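Local coordinates for botulinum neurotoxin type G (Clostridium botulinum, PDB 3MPP), which targets the toxin to the surface of host nerve cells through its receptor-binding domain and helps deliver the protease light chain into the cytosol, at residues Ile94-Ile97 with Gly102-Val105; Ile113-Asp118 with Ser123-Phe128. The protein carries 4 engineered substitutions. All blocks are in the same frame, centred on the assembly; numbering follows the deposited sequence.

Interaction 1 (Ile94-Ile97 with Gly102-Val105); sequences ISCI and GWKV
Ile94-Ile97 and Gly102-Val105 run antiparallel as the two arms of a beta hairpin, the short strand axes 4.7 Å apart at 162°, with Ile94-Val105 and Cys96-Trp103 as hydrogen-bonded pairs and Ser95-Lys104 and Ile97-Gly102 as non-hydrogen-bonded pairs. The four backbone bonds are not equivalent: Val105 N reaches Ile94 O at 2.6 Å, while Ile94 N lies 3.2 Å from Val105 O. At the other pair, Cys96 N to Trp103 O is 2.8 Å, whereas Trp103 N meets Cys96 O from above the carbonyl plane.

Ile94, Cys96, Trp103 and Val105 share one face of the sheet. The indole of Trp103 leans across the gap between the strands because its CG sits between the backbone N and the carbonyl carbon (chi1 61°), which lays the ring over the facing cysteine. Cys96 CB packs under the ring as a CH-pi contact, 3.5 Å from the centroid of the five-membered ring, over the face but offset toward the rim. SG, anti to the backbone N (chi1 -170°), runs out past the pyrrole side and makes an oblique sulfur-aromatic contact. Ile94 CG2 touches the far, benzo end at the ring edge, 3.7 Å from Trp103 CH2, and Ile94 CB also meets Val105 CB. On the other face Ser95 CB and Lys104 CB stand 4.0 Å apart, and the lysine chain extends away from its partner strand. Ile97 CD1 folds back to touch the backbone between Gly102 and Trp103.

The hairpin lies inside the sheet, between strand 181-187, bonded to Ser95, and strand 111-117, bonded to Gly102 and Lys104. Phe67 and Ile69 meet Trp103, and Phe71 meets Ile94 and Val105, so strand 67-74 of the facing sheet packs on the side carrying these residues.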
# COMPACT_ATOMS: atom_id res chain seq x y z
N ILE A 94 0.60 5.80 -19.33
CA ILE A 94 -0.25 4.91 -20.12
C ILE A 94 -1.01 5.74 -21.15
O ILE A 94 -1.57 6.78 -20.82
CB ILE A 94 -1.28 4.16 -19.25
CG1 ILE A 94 -0.61 3.49 -18.04
CG2 ILE A 94 -2.02 3.12 -20.08
CD1 ILE A 94 -1.60 2.98 -16.99
N SER A 95 -1.03 5.29 -22.40
CA SER A 95 -1.72 6.04 -23.43
C SER A 95 -2.33 5.15 -24.50
O SER A 95 -1.86 4.05 -24.77
CB SER A 95 -0.77 7.04 -24.09
OG SER A 95 0.09 6.39 -25.00
N CYS A 96 -3.40 5.67 -25.10
CA CYS A 96 -4.09 5.03 -26.20
C CYS A 96 -4.44 6.15 -27.18
O CYS A 96 -5.52 6.75 -27.10
CB CYS A 96 -5.36 4.35 -25.70
SG CYS A 96 -6.18 3.27 -26.88
N ILE A 97 -3.52 6.43 -28.09
CA ILE A 97 -3.55 7.65 -28.88
C ILE A 97 -3.33 7.33 -30.35
O ILE A 97 -2.57 6.42 -30.69
CB ILE A 97 -2.43 8.61 -28.44
CG1 ILE A 97 -2.60 9.03 -26.97
CG2 ILE A 97 -2.33 9.82 -29.38
CD1 ILE A 97 -3.61 10.13 -26.75
N GLY A 102 -6.97 10.62 -28.44
CA GLY A 102 -7.25 9.42 -27.67
C GLY A 102 -7.26 9.76 -26.20
O GLY A 102 -7.71 10.85 -25.82
N TRP A 103 -6.76 8.85 -25.36
CA TRP A 103 -6.63 9.11 -23.93
C TRP A 103 -5.25 8.76 -23.39
O TRP A 103 -4.55 7.90 -23.92
CB TRP A 103 -7.68 8.35 -23.11
CG TRP A 103 -7.61 6.86 -23.23
CD1 TRP A 103 -8.38 6.07 -24.04
CD2 TRP A 103 -6.75 5.96 -22.50
NE1 TRP A 103 -8.04 4.75 -23.87
CE2 TRP A 103 -7.05 4.65 -22.93
CE3 TRP A 103 -5.74 6.15 -21.54
CZ2 TRP A 103 -6.38 3.53 -22.44
CZ3 TRP A 103 -5.08 5.03 -21.05
CH2 TRP A 103 -5.41 3.74 -21.49
N LYS A 104 -4.88 9.43 -22.31
CA LYS A 104 -3.61 9.13 -21.65
C LYS A 104 -3.75 9.29 -20.15
O LYS A 104 -4.52 10.13 -19.66
CB LYS A 104 -2.51 10.04 -22.18
CG LYS A 104 -2.60 11.48 -21.70
CD LYS A 104 -1.50 12.35 -22.32
CE LYS A 104 -1.59 13.79 -21.82
NZ LYS A 104 -0.36 14.58 -22.14
N VAL A 105 -3.02 8.45 -19.42
CA VAL A 105 -2.84 8.62 -17.99
C VAL A 105 -1.43 9.17 -17.78
O VAL A 105 -0.45 8.64 -18.32
CB VAL A 105 -3.02 7.27 -17.25
CG1 VAL A 105 -2.69 7.42 -15.76
CG2 VAL A 105 -4.45 6.75 -17.43

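Interaction 2 (Ile113-Asp118 with Ser123-Phe128)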
# COMPACT_ATOMS: atom_id res chain seq x y z
N ILE A 113 -3.30 11.94 -13.38
CA ILE A 113 -4.07 12.76 -14.32
C ILE A 113 -4.62 11.97 -15.50
O ILE A 113 -3.90 11.22 -16.15
CB ILE A 113 -3.20 13.88 -14.91
CG1 ILE A 113 -2.63 14.78 -13.82
CG2 ILE A 113 -3.97 14.69 -15.94
CD1 ILE A 113 -1.55 15.72 -14.32
N TRP A 114 -5.91 12.17 -15.78
CA TRP A 114 -6.58 11.57 -16.92
C TRP A 114 -6.88 12.65 -17.97
O TRP A 114 -7.45 13.69 -17.65
CB TRP A 114 -7.87 10.91 -16.44
CG TRP A 114 -8.80 10.40 -17.51
CD1 TRP A 114 -10.00 10.95 -17.87
CD2 TRP A 114 -8.63 9.23 -18.32
NE1 TRP A 114 -10.57 10.19 -18.86
CE2 TRP A 114 -9.75 9.14 -19.15
CE3 TRP A 114 -7.63 8.26 -18.41
CZ2 TRP A 114 -9.91 8.11 -20.07
CZ3 TRP A 114 -7.79 7.24 -19.33
CH2 TRP A 114 -8.92 7.17 -20.15
N THR A 115 -6.50 12.41 -19.22
CA THR A 115 -6.65 13.42 -20.26
C THR A 115 -7.30 12.85 -21.52
O THR A 115 -6.94 11.77 -21.99
CB THR A 115 -5.29 14.04 -20.66
OG1 THR A 115 -4.71 14.71 -19.52
CG2 THR A 115 -5.47 15.03 -21.79
N LEU A 116 -8.28 13.60 -22.05
CA LEU A 116 -8.92 13.27 -23.31
C LEU A 116 -8.56 14.35 -24.31
O LEU A 116 -8.65 15.54 -24.01
CB LEU A 116 -10.44 13.21 -23.15
CG LEU A 116 -10.99 12.06 -22.30
CD1 LEU A 116 -12.46 12.30 -21.96
CD2 LEU A 116 -10.81 10.73 -23.02
N ILE A 117 -8.15 13.93 -25.50
CA ILE A 117 -7.75 14.87 -26.54
C ILE A 117 -8.49 14.53 -27.83
O ILE A 117 -8.49 13.38 -28.28
CB ILE A 117 -6.23 14.82 -26.79
CG1 ILE A 117 -5.48 15.04 -25.48
CG2 ILE A 117 -5.82 15.84 -27.86
CD1 ILE A 117 -3.98 15.06 -25.62
N ASP A 118 -9.14 15.54 -28.41
CA ASP A 118 -9.90 15.33 -29.63
C ASP A 118 -9.02 15.43 -30.88
O ASP A 118 -7.79 15.61 -30.79
CB ASP A 118 -11.09 16.30 -29.72
CG ASP A 118 -10.66 17.76 -29.84
OD1 ASP A 118 -9.49 18.03 -30.18
OD2 ASP A 118 -11.52 18.64 -29.60
N SER A 123 -7.68 19.53 -25.56
CA SER A 123 -7.67 18.59 -24.44
C SER A 123 -8.41 19.09 -23.20
O SER A 123 -8.54 20.29 -22.98
CB SER A 123 -6.23 18.26 -24.05
OG SER A 123 -5.63 19.36 -23.39
N LYS A 124 -8.87 18.14 -22.40
CA LYS A 124 -9.43 18.44 -21.09
C LYS A 124 -9.05 17.32 -20.12
O LYS A 124 -9.12 16.13 -20.45
CB LYS A 124 -10.95 18.61 -21.17
CG LYS A 124 -11.59 19.12 -19.88
CD LYS A 124 -13.06 19.51 -20.10
CE LYS A 124 -13.20 20.89 -20.74
NZ LYS A 124 -12.74 20.95 -22.16
N SER A 125 -8.64 17.72 -18.92
CA SER A 125 -8.14 16.76 -17.96
C SER A 125 -8.90 16.78 -16.65
O SER A 125 -9.49 17.78 -16.27
CB SER A 125 -6.66 17.04 -17.68
OG SER A 125 -5.90 16.88 -18.86
N ILE A 126 -8.86 15.64 -15.96
CA ILE A 126 -9.35 15.52 -14.61
C ILE A 126 -8.23 14.83 -13.84
O ILE A 126 -7.47 14.07 -14.43
CB ILE A 126 -10.65 14.70 -14.57
CG1 ILE A 126 -11.18 14.58 -13.14
CG2 ILE A 126 -10.43 13.32 -15.18
CD1 ILE A 126 -12.54 13.93 -13.06
N PHE A 127 -8.10 15.10 -12.54
CA PHE A 127 -6.98 14.57 -11.79
C PHE A 127 -7.33 14.28 -10.33
O PHE A 127 -8.33 14.78 -9.80
CB PHE A 127 -5.80 15.55 -11.85
CG PHE A 127 -6.06 16.85 -11.16
CD1 PHE A 127 -5.85 16.97 -9.79
CD2 PHE A 127 -6.52 17.95 -11.87
CE1 PHE A 127 -6.08 18.17 -9.14
CE2 PHE A 127 -6.75 19.15 -11.23
CZ PHE A 127 -6.54 19.26 -9.86
N PHE A 128 -6.50 13.46 -9.70
CA PHE A 128 -6.54 13.26 -8.26
C PHE A 128 -5.21 13.72 -7.68
O PHE A 128 -4.15 13.33 -8.17
CB PHE A 128 -6.78 11.78 -7.92
CG PHE A 128 -6.60 11.44 -6.46
CD1 PHE A 128 -7.50 11.91 -5.51
CD2 PHE A 128 -5.56 10.62 -6.04
CE1 PHE A 128 -7.34 11.59 -4.16
CE2 PHE A 128 -5.40 10.30 -4.71
CZ PHE A 128 -6.30 10.79 -3.76
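A beta hairpin at the margin of one of the two N-RBD sheets brings strand 113-117 against strand 123-128, their axes 4.7 Å apart and 165° from parallel. Two hydrogen-bonded pairs hold the backbones. Trp114 N to Ile126 O is 2.8 Å and Ile126 N to Trp114 O is 2.9 Å. Leu116 N to Lys124 O and Lys124 N to Leu116 O are each 3.1 Å.

Between them, on the face shared by Ile113, Thr115, Ile117, Ser123, Ser125 and Phe127, the hydroxyls of Thr115 and Ser125 are joined by a short hydrogen bond, Thr115 OG1 to Ser125 OG 2.6 Å. Both oxygens lie beside their own backbone N (chi1 -62° in each), which brings them together across this non-hydrogen-bonded pair. Ile113 CG1 rests on Phe127 CB at 3.8 Å, and Ile117 CG1 on Ser123 CB. Beyond CB the Phe127 ring leads away from Ile113, toward cation-pi partners Arg111 and Lys166.

On the opposite face Ile126 CG2 approaches the edge of the Trp114 indole, 3.6 Å from Trp114 CD1. Alternating faces and paired bonds are those of a regular antiparallel hairpin, here supplying the last strand of one sheet in a lectin-like beta sandwich.

Overall arrangement
Following the chain from the N terminus, interaction 1 closes first, with four residues bridging Ile97 to Gly102; interaction 2 closes afterwards, again across four residues, from Asp118 to Ser123. The two are in series, neither enclosing nor crossing the other, and their centres are about 10 Å apart. They are coupled laterally because strands 103-108 and 111-117 are neighbours: Lys104 O lies 3.1 Å from Thr115 N, and Gly102 O a similar distance from Ile117 N, both probable hydrogen bonds. Trp103 and Trp114 rings also meet, planes about 30° apart. With that middle pairing, the two hairpins form a four-strand meander from the sheet interior to edge strand 123-129.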